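Local coordinates for member of s1p family of ribosomal proteins (Pyrococcus furiosus, PDB 5YH1), which binds manganese through its DHH domain, the part of the longer protein in this chain, and probably acts as an exonuclease on nucleic acids, at residues Ile117-Asp122 against Pro131-Val136; Ile276-Leu281 against Arg290-Gly295; Ala310-Val315 against Asp352-Gln357. All coordinates share one frame; numbering follows the deposited sequence.

Contact 1 of 3, residues Ile117-Asp122 against Pro131-Val136; sequences IFMMED and PLVVIV
M119, a selenomethionine on helix 109-126, reaches the chain just where it enters strand 132-136 and meets P131 and V133 through apolar atoms alone. CB, SE and CE make the closest approaches to the proline ring. CB lies 3.6 Å from CD of P131, SE is 3.7 Å from that same CD, and CE comes to 3.8 Å from CG of P131. The two side chains cross at about a right angle, and the selenomethionine meets the ring at its CG and CD atoms. Its torsions explain this: CG is placed between the backbone N and the carbonyl carbon (chi1 78°), and a bend at chi3 (61°) carries CE past the ring and onward to the strand. There the packing thins, CE of M119 being 4.5 Å from CG2 of V133.

The backbones do not share in the contact; the nearest CA atoms, of M119 and P131, are 7.1 Å apart, and side chains make the contact. M119 and P131 both also rest on I59 of the adjacent strand 58-63, which makes the cluster part of the helix-to-sheet core. Replacing the proline by an alanine takes away CG and CD, which would probably leave a gap beside CB and SE of M119 and let its end turn.

Strand 97-102, helix 109-126 and strand 132-136 form a beta-alpha-beta crossover of the parallel sheet, with strand 58-63 lying between the two strands. With all three touching residues buried and every contact atom carbon or selenium, cohesion rests on excluding water, without directional bonds.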
ATOM      1  N   ILE A 117      -2.483 -16.453  -6.622  1.00 24.60           N
ATOM      2  CA  ILE A 117      -1.010 -16.466  -6.609  1.00 24.26           C
ATOM      3  C   ILE A 117      -0.505 -17.163  -5.349  1.00 25.43           C
ATOM      4  O   ILE A 117       0.372 -18.019  -5.416  1.00 26.38           O
ATOM      5  CB  ILE A 117      -0.437 -15.038  -6.731  1.00 24.48           C
ATOM      6  CG1 ILE A 117      -0.727 -14.494  -8.134  1.00 24.58           C
ATOM      7  CG2 ILE A 117       1.068 -15.008  -6.430  1.00 24.44           C
ATOM      8  CD1 ILE A 117      -0.743 -12.985  -8.233  1.00 25.60           C
ATOM      9  N   PHE A 118      -1.082 -16.817  -4.204  1.00 26.59           N
ATOM     10  CA  PHE A 118      -0.703 -17.427  -2.932  1.00 27.44           C
ATOM     11  C   PHE A 118      -0.989 -18.927  -2.915  1.00 27.09           C
ATOM     12  O   PHE A 118      -0.145 -19.705  -2.487  1.00 26.58           O
ATOM     13  CB  PHE A 118      -1.422 -16.733  -1.762  1.00 29.42           C
ATOM     14  CG  PHE A 118      -0.714 -15.506  -1.237  1.00 33.24           C
ATOM     15  CD1 PHE A 118       0.011 -14.658  -2.079  1.00 34.45           C
ATOM     16  CD2 PHE A 118      -0.790 -15.182   0.115  1.00 36.65           C
ATOM     17  CE1 PHE A 118       0.651 -13.527  -1.574  1.00 36.24           C
ATOM     18  CE2 PHE A 118      -0.151 -14.051   0.622  1.00 38.84           C
ATOM     19  CZ  PHE A 118       0.573 -13.225  -0.227  1.00 37.27           C
HETATM   20  N   MSE A 119      -2.167 -19.343  -3.373  1.00 26.79           N
HETATM   21  CA  MSE A 119      -2.511 -20.780  -3.351  1.00 28.23           C
HETATM   22  C   MSE A 119      -1.636 -21.565  -4.314  1.00 28.46           C
HETATM   23  O   MSE A 119      -1.275 -22.705  -4.032  1.00 27.51           O
HETATM   24  CB  MSE A 119      -4.007 -21.023  -3.607  1.00 28.64           C
HETATM   25  CG  MSE A 119      -4.364 -20.910  -5.085  1.00 29.77           C
HETATM   26 SE   MSE A 119      -6.278 -21.166  -5.512  0.95 34.56          SE
HETATM   27  CE  MSE A 119      -7.091 -19.696  -4.484  1.00 34.25           C
HETATM   28  N   MSE A 120      -1.282 -20.968  -5.450  1.00 29.21           N
HETATM   29  CA  MSE A 120      -0.428 -21.653  -6.421  1.00 30.70           C
HETATM   30  C   MSE A 120       0.987 -21.788  -5.890  1.00 31.41           C
HETATM   31  O   MSE A 120       1.657 -22.784  -6.153  1.00 30.54           O
HETATM   32  CB  MSE A 120      -0.466 -20.941  -7.773  1.00 32.47           C
HETATM   33  CG  MSE A 120      -1.754 -21.228  -8.540  1.00 34.25           C
HETATM   34 SE   MSE A 120      -1.992 -23.165  -8.861  1.00 41.34          SE
HETATM   35  CE  MSE A 120      -0.294 -23.520  -9.810  1.00 39.12           C
ATOM     36  N   GLU A 121       1.458 -20.817  -5.114  1.00 31.79           N
ATOM     37  CA  GLU A 121       2.777 -20.961  -4.493  1.00 33.62           C
ATOM     38  C   GLU A 121       2.816 -22.117  -3.489  1.00 33.51           C
ATOM     39  O   GLU A 121       3.750 -22.911  -3.496  1.00 33.78           O
ATOM     40  CB  GLU A 121       3.232 -19.677  -3.801  1.00 34.09           C
ATOM     41  CG  GLU A 121       4.572 -19.873  -3.111  1.00 36.49           C
ATOM     42  CD  GLU A 121       5.258 -18.585  -2.732  1.00 38.42           C
ATOM     43  OE1 GLU A 121       5.113 -17.582  -3.453  1.00 42.43           O
ATOM     44  OE2 GLU A 121       5.963 -18.586  -1.712  1.00 40.47           O
ATOM     45  N   ASP A 122       1.824 -22.189  -2.604  1.00 32.86           N
ATOM     46  CA  ASP A 122       1.745 -23.295  -1.646  1.00 32.86           C
ATOM     47  C   ASP A 122       1.623 -24.640  -2.360  1.00 31.62           C
ATOM     48  O   ASP A 122       2.220 -25.629  -1.937  1.00 31.09           O
ATOM     49  CB  ASP A 122       0.574 -23.105  -0.682  1.00 32.80           C
ATOM     50  CG  ASP A 122       0.845 -22.052   0.373  1.00 34.04           C
ATOM     51  OD1 ASP A 122       2.000 -21.615   0.547  1.00 36.84           O
ATOM     52  OD2 ASP A 122      -0.111 -21.655   1.047  1.00 37.09           O
ATOM     53  N   PRO A 131      -7.114 -24.785  -2.365  1.00 29.10           N
ATOM     54  CA  PRO A 131      -8.024 -24.642  -1.228  1.00 27.97           C
ATOM     55  C   PRO A 131      -9.495 -24.700  -1.591  1.00 26.34           C
ATOM     56  O   PRO A 131      -9.858 -24.561  -2.752  1.00 24.84           O
ATOM     57  CB  PRO A 131      -7.690 -23.249  -0.686  1.00 28.65           C
ATOM     58  CG  PRO A 131      -7.155 -22.518  -1.868  1.00 29.25           C
ATOM     59  CD  PRO A 131      -6.388 -23.539  -2.646  1.00 29.19           C
ATOM     60  N   LEU A 132     -10.315 -24.942  -0.575  1.00 25.69           N
ATOM     61  CA  LEU A 132     -11.725 -24.617  -0.622  1.00 25.19           C
ATOM     62  C   LEU A 132     -11.812 -23.130  -0.300  1.00 24.89           C
ATOM     63  O   LEU A 132     -11.216 -22.663   0.678  1.00 24.66           O
ATOM     64  CB  LEU A 132     -12.498 -25.424   0.429  1.00 25.20           C
ATOM     65  CG  LEU A 132     -13.991 -25.130   0.600  1.00 25.02           C
ATOM     66  CD1 LEU A 132     -14.751 -25.611  -0.621  1.00 25.38           C
ATOM     67  CD2 LEU A 132     -14.533 -25.790   1.862  1.00 25.74           C
ATOM     68  N   VAL A 133     -12.548 -22.400  -1.127  1.00 25.06           N
ATOM     69  CA  VAL A 133     -12.778 -20.978  -0.925  1.00 24.59           C
ATOM     70  C   VAL A 133     -14.188 -20.753  -0.365  1.00 25.11           C
ATOM     71  O   VAL A 133     -15.184 -21.218  -0.953  1.00 24.63           O
ATOM     72  CB  VAL A 133     -12.592 -20.206  -2.245  1.00 24.45           C
ATOM     73  CG1 VAL A 133     -12.946 -18.737  -2.071  1.00 24.20           C
ATOM     74  CG2 VAL A 133     -11.154 -20.344  -2.740  1.00 25.02           C
ATOM     75  N   VAL A 134     -14.253 -20.065   0.777  1.00 24.13           N
ATOM     76  CA  VAL A 134     -15.514 -19.710   1.438  1.00 23.54           C
ATOM     77  C   VAL A 134     -15.610 -18.196   1.482  1.00 24.10           C
ATOM     78  O   VAL A 134     -14.745 -17.543   2.080  1.00 24.15           O
ATOM     79  CB  VAL A 134     -15.585 -20.254   2.882  1.00 23.54           C
ATOM     80  CG1 VAL A 134     -16.935 -19.936   3.515  1.00 23.05           C
ATOM     81  CG2 VAL A 134     -15.322 -21.757   2.914  1.00 23.58           C
ATOM     82  N   ILE A 135     -16.637 -17.644   0.833  1.00 24.32           N
ATOM     83  CA  ILE A 135     -16.855 -16.202   0.780  1.00 25.45           C
ATOM     84  C   ILE A 135     -18.087 -15.881   1.609  1.00 24.89           C
ATOM     85  O   ILE A 135     -19.123 -16.540   1.450  1.00 23.11           O
ATOM     86  CB  ILE A 135     -17.149 -15.684  -0.636  1.00 26.70           C
ATOM     87  CG1 ILE A 135     -16.308 -16.399  -1.685  1.00 29.74           C
ATOM     88  CG2 ILE A 135     -16.950 -14.167  -0.685  1.00 26.61           C
ATOM     89  CD1 ILE A 135     -14.831 -16.077  -1.610  1.00 31.31           C
ATOM     90  N   VAL A 136     -17.986 -14.853   2.450  1.00 24.31           N
ATOM     91  CA  VAL A 136     -18.994 -14.589   3.482  1.00 24.46           C
ATOM     92  C   VAL A 136     -19.316 -13.103   3.543  1.00 25.19           C
ATOM     93  O   VAL A 136     -18.407 -12.260   3.573  1.00 24.71           O
ATOM     94  CB  VAL A 136     -18.485 -15.052   4.855  1.00 25.89           C
ATOM     95  CG1 VAL A 136     -19.516 -14.787   5.943  1.00 27.10           C
ATOM     96  CG2 VAL A 136     -18.112 -16.527   4.807  1.00 26.22           C
TER

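Contact 2 of 3, residues Ile276-Leu281 against Arg290-Gly295; sequences IEEILL and RMLVEG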
ATOM      1  N   ILE A 276      -9.872  -8.964  17.391  1.00 24.30           N
ATOM      2  CA  ILE A 276     -11.293  -9.126  17.068  1.00 25.47           C
ATOM      3  C   ILE A 276     -11.997 -10.154  17.983  1.00 25.96           C
ATOM      4  O   ILE A 276     -13.127  -9.930  18.405  1.00 26.07           O
ATOM      5  CB  ILE A 276     -11.495  -9.455  15.561  1.00 25.45           C
ATOM      6  CG1 ILE A 276     -12.973  -9.413  15.165  1.00 25.81           C
ATOM      7  CG2 ILE A 276     -10.913 -10.812  15.197  1.00 25.75           C
ATOM      8  CD1 ILE A 276     -13.595  -8.042  15.234  1.00 26.70           C
ATOM      9  N   GLU A 277     -11.319 -11.257  18.303  1.00 27.58           N
ATOM     10  CA  GLU A 277     -11.885 -12.294  19.169  1.00 29.22           C
ATOM     11  C   GLU A 277     -12.204 -11.762  20.568  1.00 30.00           C
ATOM     12  O   GLU A 277     -13.169 -12.212  21.203  1.00 28.06           O
ATOM     13  CB  GLU A 277     -10.939 -13.491  19.325  1.00 30.40           C
ATOM     14  CG  GLU A 277     -10.573 -14.204  18.034  1.00 32.02           C
ATOM     15  CD  GLU A 277      -9.332 -13.638  17.358  1.00 32.50           C
ATOM     16  OE1 GLU A 277      -8.839 -12.566  17.765  1.00 31.31           O
ATOM     17  OE2 GLU A 277      -8.853 -14.266  16.398  1.00 34.38           O
ATOM     18  N   GLU A 278     -11.378 -10.831  21.046  1.00 29.59           N
ATOM     19  CA  GLU A 278     -11.558 -10.233  22.361  1.00 29.90           C
ATOM     20  C   GLU A 278     -12.740  -9.288  22.350  1.00 29.19           C
ATOM     21  O   GLU A 278     -13.557  -9.285  23.274  1.00 30.74           O
ATOM     22  CB  GLU A 278     -10.305  -9.467  22.793  1.00 31.46           C
ATOM     23  CG  GLU A 278      -9.021 -10.289  22.820  1.00 32.62           C
ATOM     24  CD  GLU A 278      -9.048 -11.412  23.834  1.00 34.01           C
ATOM     25  OE1 GLU A 278      -9.989 -11.491  24.649  1.00 36.14           O
ATOM     26  OE2 GLU A 278      -8.111 -12.226  23.823  1.00 37.09           O
ATOM     27  N   ILE A 279     -12.840  -8.494  21.293  1.00 27.61           N
ATOM     28  CA  ILE A 279     -13.948  -7.564  21.146  1.00 27.51           C
ATOM     29  C   ILE A 279     -15.280  -8.322  21.022  1.00 27.37           C
ATOM     30  O   ILE A 279     -16.292  -7.892  21.576  1.00 27.52           O
ATOM     31  CB  ILE A 279     -13.724  -6.639  19.941  1.00 27.68           C
ATOM     32  CG1 ILE A 279     -12.499  -5.747  20.192  1.00 28.93           C
ATOM     33  CG2 ILE A 279     -14.952  -5.773  19.673  1.00 27.50           C
ATOM     34  CD1 ILE A 279     -11.967  -5.081  18.937  1.00 29.39           C
ATOM     35  N   LEU A 280     -15.261  -9.458  20.322  1.00 26.35           N
ATOM     36  CA  LEU A 280     -16.467 -10.261  20.101  1.00 26.66           C
ATOM     37  C   LEU A 280     -16.853 -11.159  21.284  1.00 28.07           C
ATOM     38  O   LEU A 280     -17.885 -11.845  21.225  1.00 28.15           O
ATOM     39  CB  LEU A 280     -16.287 -11.143  18.864  1.00 25.73           C
ATOM     40  CG  LEU A 280     -16.328 -10.433  17.522  1.00 25.28           C
ATOM     41  CD1 LEU A 280     -15.979 -11.433  16.438  1.00 25.29           C
ATOM     42  CD2 LEU A 280     -17.681  -9.781  17.260  1.00 24.75           C
ATOM     43  N   LEU A 281     -16.012 -11.170  22.322  1.00 29.02           N
ATOM     44  CA  LEU A 281     -16.231 -11.916  23.558  1.00 30.29           C
ATOM     45  C   LEU A 281     -16.271 -13.420  23.314  1.00 31.55           C
ATOM     46  O   LEU A 281     -17.194 -14.084  23.752  1.00 30.18           O
ATOM     47  CB  LEU A 281     -17.510 -11.446  24.278  1.00 30.98           C
ATOM     48  CG  LEU A 281     -17.629 -11.821  25.772  1.00 31.35           C
ATOM     49  CD1 LEU A 281     -16.830 -10.863  26.625  1.00 30.98           C
ATOM     50  CD2 LEU A 281     -19.074 -11.820  26.246  1.00 32.94           C
ATOM     51  N   ARG A 290     -13.214  -5.962  28.188  1.00 30.52           N
ATOM     52  CA  ARG A 290     -13.659  -4.721  28.830  1.00 32.52           C
ATOM     53  C   ARG A 290     -12.705  -3.567  28.583  1.00 30.29           C
ATOM     54  O   ARG A 290     -13.134  -2.477  28.237  1.00 30.03           O
ATOM     55  CB  ARG A 290     -13.847  -4.911  30.333  1.00 35.63           C
ATOM     56  CG  ARG A 290     -15.206  -5.468  30.676  1.00 41.76           C
ATOM     57  CD  ARG A 290     -15.266  -5.978  32.102  1.00 46.24           C
ATOM     58  NE  ARG A 290     -16.643  -6.312  32.453  1.00 52.79           N
ATOM     59  CZ  ARG A 290     -17.012  -7.022  33.517  1.00 57.19           C
ATOM     60  NH1 ARG A 290     -16.109  -7.509  34.363  1.00 57.93           N
ATOM     61  NH2 ARG A 290     -18.305  -7.250  33.727  1.00 59.27           N
HETATM   62  N   MSE A 291     -11.415  -3.807  28.748  1.00 30.44           N
HETATM   63  CA  MSE A 291     -10.416  -2.745  28.525  1.00 32.44           C
HETATM   64  C   MSE A 291     -10.456  -2.238  27.105  1.00 29.94           C
HETATM   65  O   MSE A 291     -10.409  -1.037  26.878  1.00 31.21           O
HETATM   66  CB  MSE A 291      -9.031  -3.234  28.908  1.00 35.13           C
HETATM   67  CG  MSE A 291      -8.939  -3.349  30.428  1.00 39.48           C
HETATM   68 SE   MSE A 291      -7.105  -3.872  30.946  1.00 50.56          SE
HETATM   69  CE  MSE A 291      -7.069  -5.819  30.698  1.00 47.87           C
ATOM     70  N   LEU A 292     -10.583  -3.134  26.135  1.00 29.56           N
ATOM     71  CA  LEU A 292     -10.701  -2.711  24.731  1.00 27.92           C
ATOM     72  C   LEU A 292     -11.974  -1.920  24.461  1.00 29.08           C
ATOM     73  O   LEU A 292     -11.908  -0.807  23.953  1.00 29.68           O
ATOM     74  CB  LEU A 292     -10.628  -3.912  23.801  1.00 27.14           C
ATOM     75  CG  LEU A 292      -9.245  -4.545  23.687  1.00 27.13           C
ATOM     76  CD1 LEU A 292      -9.326  -5.871  22.960  1.00 27.14           C
ATOM     77  CD2 LEU A 292      -8.267  -3.611  22.985  1.00 27.34           C
ATOM     78  N   VAL A 293     -13.134  -2.477  24.801  1.00 30.19           N
ATOM     79  CA  VAL A 293     -14.399  -1.809  24.489  1.00 31.60           C
ATOM     80  C   VAL A 293     -14.581  -0.512  25.283  1.00 33.02           C
ATOM     81  O   VAL A 293     -15.007   0.497  24.719  1.00 33.91           O
ATOM     82  CB  VAL A 293     -15.608  -2.745  24.690  1.00 33.27           C
ATOM     83  CG1 VAL A 293     -16.921  -1.989  24.515  1.00 33.82           C
ATOM     84  CG2 VAL A 293     -15.536  -3.895  23.699  1.00 33.69           C
ATOM     85  N   GLU A 294     -14.233  -0.524  26.570  1.00 34.80           N
ATOM     86  CA  GLU A 294     -14.351   0.679  27.412  1.00 35.93           C
ATOM     87  C   GLU A 294     -13.249   1.686  27.128  1.00 34.28           C
ATOM     88  O   GLU A 294     -13.438   2.881  27.328  1.00 36.29           O
ATOM     89  CB  GLU A 294     -14.354   0.320  28.906  1.00 40.22           C
ATOM     90  CG  GLU A 294     -15.552  -0.521  29.337  1.00 44.17           C
ATOM     91  CD  GLU A 294     -15.458  -1.021  30.780  1.00 49.21           C
ATOM     92  OE1 GLU A 294     -14.495  -0.664  31.501  1.00 51.74           O
ATOM     93  OE2 GLU A 294     -16.360  -1.786  31.196  1.00 52.97           O
ATOM     94  N   GLY A 295     -12.098   1.215  26.667  1.00 32.25           N
ATOM     95  CA  GLY A 295     -11.040   2.116  26.232  1.00 32.26           C
ATOM     96  C   GLY A 295     -11.340   2.787  24.899  1.00 32.91           C
ATOM     97  O   GLY A 295     -11.087   3.982  24.725  1.00 34.53           O
TER
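L292 of helix 286-311 pushes CD1 against the base of E278, on the short helix 276-279, and this is the tight part of the contact: CD1 of L292 lies 3.7 Å from CB of E278. Both side chains set CG anti to the carbonyl carbon, but the glutamate then bends at chi2 (-64°), so the carboxylate is led away from the leucine while the aliphatic root remains against it. The acid end is occupied elsewhere: OE1 accepts a hydrogen bond from OG1 of T283, and OE2 has a weak, long ion pair with R288.

Around this point the fit relaxes. CG1 of I279 stands 4.2 Å from CD1 of L292, and CG2 of I279 is 4.5 Å from CG2 of V293, although I279 and V293 bring the backbones nearest, with CA atoms 6.7 Å apart. I279 is shared with I256 and I260 of helix 250-267, so it faces two helices at once. On the open side R290, whose CB points away from the other segment, is exposed, whereas L292 and M291 also pack on A153 of a neighbouring subunit, the third of the assembly.

Beyond I279 the chain leaves the helix through L281, whose positive phi (63°) and N-H bond to O of E278, 3.2 Å from N to O, belong to a Schellman motif. A hydrogen bond from the side-chain ND1 of H289 to that same O of E278 ties in the next helix. The single-turn helix 276-279, closed by the Schellman motif, packs against helix 286-311, to which a short connection leads, and against helix 250-267.

Contact 3 of 3, residues Ala310-Val315 against Asp352-Gln357; sequences AVLPHV and DHFKEQ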
ATOM      1  N   ALA A 310     -19.194  19.662  13.368  1.00 28.05           N
ATOM      2  CA  ALA A 310     -18.519  20.492  12.368  1.00 27.64           C
ATOM      3  C   ALA A 310     -19.179  20.441  10.985  1.00 27.61           C
ATOM      4  O   ALA A 310     -19.138  21.432  10.245  1.00 27.31           O
ATOM      5  CB  ALA A 310     -17.056  20.087  12.260  1.00 27.89           C
ATOM      6  N   VAL A 311     -19.773  19.296  10.635  1.00 27.73           N
ATOM      7  CA  VAL A 311     -20.299  19.066   9.282  1.00 28.27           C
ATOM      8  C   VAL A 311     -21.768  19.478   9.116  1.00 27.96           C
ATOM      9  O   VAL A 311     -22.178  19.965   8.056  1.00 27.06           O
ATOM     10  CB  VAL A 311     -20.123  17.580   8.873  1.00 29.92           C
ATOM     11  CG1 VAL A 311     -20.763  17.301   7.523  1.00 30.55           C
ATOM     12  CG2 VAL A 311     -18.644  17.226   8.816  1.00 30.41           C
ATOM     13  N   LEU A 312     -22.549  19.286  10.169  1.00 28.47           N
ATOM     14  CA  LEU A 312     -23.997  19.550  10.160  1.00 28.51           C
ATOM     15  C   LEU A 312     -24.408  20.928   9.648  1.00 27.60           C
ATOM     16  O   LEU A 312     -25.372  21.035   8.906  1.00 28.39           O
ATOM     17  CB  LEU A 312     -24.560  19.338  11.565  1.00 29.96           C
ATOM     18  CG  LEU A 312     -26.014  18.969  11.733  1.00 32.67           C
ATOM     19  CD1 LEU A 312     -26.394  17.779  10.855  1.00 32.58           C
ATOM     20  CD2 LEU A 312     -26.242  18.666  13.213  1.00 33.47           C
ATOM     21  N   PRO A 313     -23.677  21.995  10.025  1.00 27.64           N
ATOM     22  CA  PRO A 313     -24.021  23.312   9.470  1.00 27.47           C
ATOM     23  C   PRO A 313     -23.954  23.409   7.946  1.00 27.89           C
ATOM     24  O   PRO A 313     -24.514  24.336   7.372  1.00 27.47           O
ATOM     25  CB  PRO A 313     -22.969  24.236  10.096  1.00 27.60           C
ATOM     26  CG  PRO A 313     -22.625  23.582  11.371  1.00 27.70           C
ATOM     27  CD  PRO A 313     -22.634  22.107  11.057  1.00 27.61           C
ATOM     28  N   HIS A 314     -23.275  22.470   7.295  1.00 28.43           N
ATOM     29  CA  HIS A 314     -23.179  22.470   5.836  1.00 28.58           C
ATOM     30  C   HIS A 314     -24.185  21.552   5.161  1.00 28.21           C
ATOM     31  O   HIS A 314     -24.233  21.483   3.946  1.00 27.48           O
ATOM     32  CB  HIS A 314     -21.754  22.090   5.438  1.00 30.46           C
ATOM     33  CG  HIS A 314     -20.736  23.009   6.023  1.00 32.41           C
ATOM     34  ND1 HIS A 314     -19.889  22.629   7.039  1.00 34.33           N
ATOM     35  CD2 HIS A 314     -20.485  24.319   5.789  1.00 32.81           C
ATOM     36  CE1 HIS A 314     -19.135  23.658   7.381  1.00 35.08           C
ATOM     37  NE2 HIS A 314     -19.474  24.695   6.635  1.00 34.19           N
ATOM     38  N   VAL A 315     -25.005  20.857   5.937  1.00 29.42           N
ATOM     39  CA  VAL A 315     -26.031  19.996   5.351  1.00 30.14           C
ATOM     40  C   VAL A 315     -27.234  20.861   4.989  1.00 30.56           C
ATOM     41  O   VAL A 315     -27.770  21.530   5.846  1.00 29.98           O
ATOM     42  CB  VAL A 315     -26.462  18.884   6.331  1.00 29.98           C
ATOM     43  CG1 VAL A 315     -27.526  17.987   5.708  1.00 30.10           C
ATOM     44  CG2 VAL A 315     -25.257  18.063   6.756  1.00 29.66           C
ATOM     45  N   ASP A 352     -28.618   9.288  10.499  1.00 28.05           N
ATOM     46  CA  ASP A 352     -29.118   8.918  11.831  1.00 28.97           C
ATOM     47  C   ASP A 352     -29.555  10.127  12.628  1.00 29.18           C
ATOM     48  O   ASP A 352     -30.559  10.073  13.333  1.00 29.50           O
ATOM     49  CB  ASP A 352     -28.061   8.169  12.642  1.00 29.64           C
ATOM     50  CG  ASP A 352     -27.814   6.775  12.133  1.00 30.84           C
ATOM     51  OD1 ASP A 352     -28.629   6.263  11.335  1.00 31.59           O
ATOM     52  OD2 ASP A 352     -26.779   6.191  12.512  1.00 33.91           O
ATOM     53  N   HIS A 353     -28.802  11.214  12.521  1.00 29.35           N
ATOM     54  CA  HIS A 353     -29.139  12.435  13.245  1.00 29.05           C
ATOM     55  C   HIS A 353     -30.493  12.959  12.794  1.00 29.06           C
ATOM     56  O   HIS A 353     -31.309  13.366  13.622  1.00 27.97           O
ATOM     57  CB  HIS A 353     -28.063  13.494  13.045  1.00 29.26           C
ATOM     58  CG  HIS A 353     -28.441  14.842  13.560  1.00 30.17           C
ATOM     59  ND1 HIS A 353     -28.222  15.228  14.864  1.00 31.78           N
ATOM     60  CD2 HIS A 353     -29.023  15.899  12.946  1.00 30.69           C
ATOM     61  CE1 HIS A 353     -28.650  16.466  15.032  1.00 31.17           C
ATOM     62  NE2 HIS A 353     -29.150  16.892  13.886  1.00 31.30           N
ATOM     63  N   PHE A 354     -30.736  12.932  11.485  1.00 28.91           N
ATOM     64  CA  PHE A 354     -32.004  13.403  10.949  1.00 29.20           C
ATOM     65  C   PHE A 354     -33.150  12.457  11.332  1.00 29.87           C
ATOM     66  O   PHE A 354     -34.267  12.912  11.571  1.00 28.34           O
ATOM     67  CB  PHE A 354     -31.914  13.668   9.437  1.00 28.82           C
ATOM     68  CG  PHE A 354     -31.303  15.002   9.108  1.00 28.57           C
ATOM     69  CD1 PHE A 354     -29.931  15.140   8.947  1.00 29.51           C
ATOM     70  CD2 PHE A 354     -32.095  16.128   9.002  1.00 29.42           C
ATOM     71  CE1 PHE A 354     -29.361  16.378   8.676  1.00 29.66           C
ATOM     72  CE2 PHE A 354     -31.537  17.370   8.730  1.00 30.66           C
ATOM     73  CZ  PHE A 354     -30.164  17.495   8.563  1.00 30.03           C
ATOM     74  N   LYS A 355     -32.853  11.163  11.441  1.00 31.58           N
ATOM     75  CA  LYS A 355     -33.834  10.168  11.897  1.00 33.83           C
ATOM     76  C   LYS A 355     -34.209  10.346  13.370  1.00 35.11           C
ATOM     77  O   LYS A 355     -35.385  10.268  13.724  1.00 35.86           O
ATOM     78  CB  LYS A 355     -33.323   8.740  11.647  1.00 34.03           C
ATOM     79  CG  LYS A 355     -33.572   8.279  10.214  1.00 36.31           C
ATOM     80  CD  LYS A 355     -32.610   7.217   9.741  1.00 37.97           C
ATOM     81  CE  LYS A 355     -32.429   6.120  10.766  1.00 40.76           C
ATOM     82  NZ  LYS A 355     -31.790   4.926  10.152  1.00 42.39           N
ATOM     83  N   GLU A 356     -33.213  10.581  14.212  1.00 35.11           N
ATOM     84  CA  GLU A 356     -33.447  10.877  15.626  1.00 38.04           C
ATOM     85  C   GLU A 356     -34.308  12.122  15.800  1.00 36.43           C
ATOM     86  O   GLU A 356     -35.202  12.143  16.631  1.00 38.38           O
ATOM     87  CB  GLU A 356     -32.116  11.041  16.379  1.00 41.15           C
ATOM     88  CG  GLU A 356     -31.442   9.704  16.678  1.00 46.53           C
ATOM     89  CD  GLU A 356     -29.922   9.779  16.822  1.00 51.86           C
ATOM     90  OE1 GLU A 356     -29.375  10.872  17.106  1.00 56.51           O
ATOM     91  OE2 GLU A 356     -29.268   8.723  16.651  1.00 54.49           O
ATOM     92  N   GLN A 357     -34.054  13.152  15.007  1.00 35.29           N
ATOM     93  CA  GLN A 357     -34.795  14.400  15.133  1.00 36.89           C
ATOM     94  C   GLN A 357     -36.232  14.340  14.591  1.00 36.69           C
ATOM     95  O   GLN A 357     -37.143  14.894  15.204  1.00 36.07           O
ATOM     96  CB  GLN A 357     -34.038  15.521  14.437  1.00 38.76           C
ATOM     97  CG  GLN A 357     -34.675  16.883  14.614  1.00 42.95           C
ATOM     98  CD  GLN A 357     -33.751  18.021  14.235  1.00 46.51           C
ATOM     99  OE1 GLN A 357     -32.548  17.833  14.038  1.00 51.38           O
ATOM    100  NE2 GLN A 357     -34.311  19.217  14.137  1.00 48.88           N
TER
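L312 has the most surface buried in this contact, and its two methyls divide the work. CD2 sits over one face of the imidazole of H353, 3.8 Å from the ring centroid and 27° off the normal, a CH-pi contact displaced toward the rim; the nearest ring atom is NE2 of H353, at 3.5 Å from CD2. CD1 of L312 touches the same ring at CD2 of H353, 3.8 Å away, and also CE1 of F354, at 3.9 Å. The leucine reaches both because CG is anti to the backbone N (chi1 -154°), sending the fork across the gap, where it meets the histidine at about a right angle and slides past the phenylalanine in the opposite sense.

F354 is second in buried surface. Its ring leads from a CB that leaves the backbone beside the gap, yet its far end comes nearer, so CE1 is the atom that serves both L312 and V315. CG1 of V315 lies 3.8 Å from CE1 of F354, and the two side chains approach from opposite directions. The methyls meet this ring obliquely. H353 adds its own CD2 over one face of F354, 4.1 Å above the plane, so imidazole and phenyl form a joint surface for the leucine.

The backbones stay well apart, the nearest CA atoms being those of L312 and H353 at 9.3 Å. The contact thus joins the 3-10 segment 312-314 and V315, which follow on from helix 286-311, to helix 343-358. V315 also packs on I329 and F354 on N327, both of strand 325-330 in the mixed sheet.

In the fold
The contacts follow one another along the chain, each closing before the next opens. Contact 1 belongs to the five-stranded parallel sheet and its flanking helix 109-126, within the DHH family region. Contact 2 lies about 30 Å away, centre to centre, among helices, and contact 3 is about 29 Å from contact 2, again between centres, at the mixed six-stranded sheet. Contacts 1 and 3 are about 44 Å apart by their centres, on opposite sides of the chain's centre. Helix 286-311 is shared by contacts 2 and 3 and so spans from the helical region to the mixed sheet; both also touch the third subunit. None lies at the manganese site of D67, D137, H163 and D229.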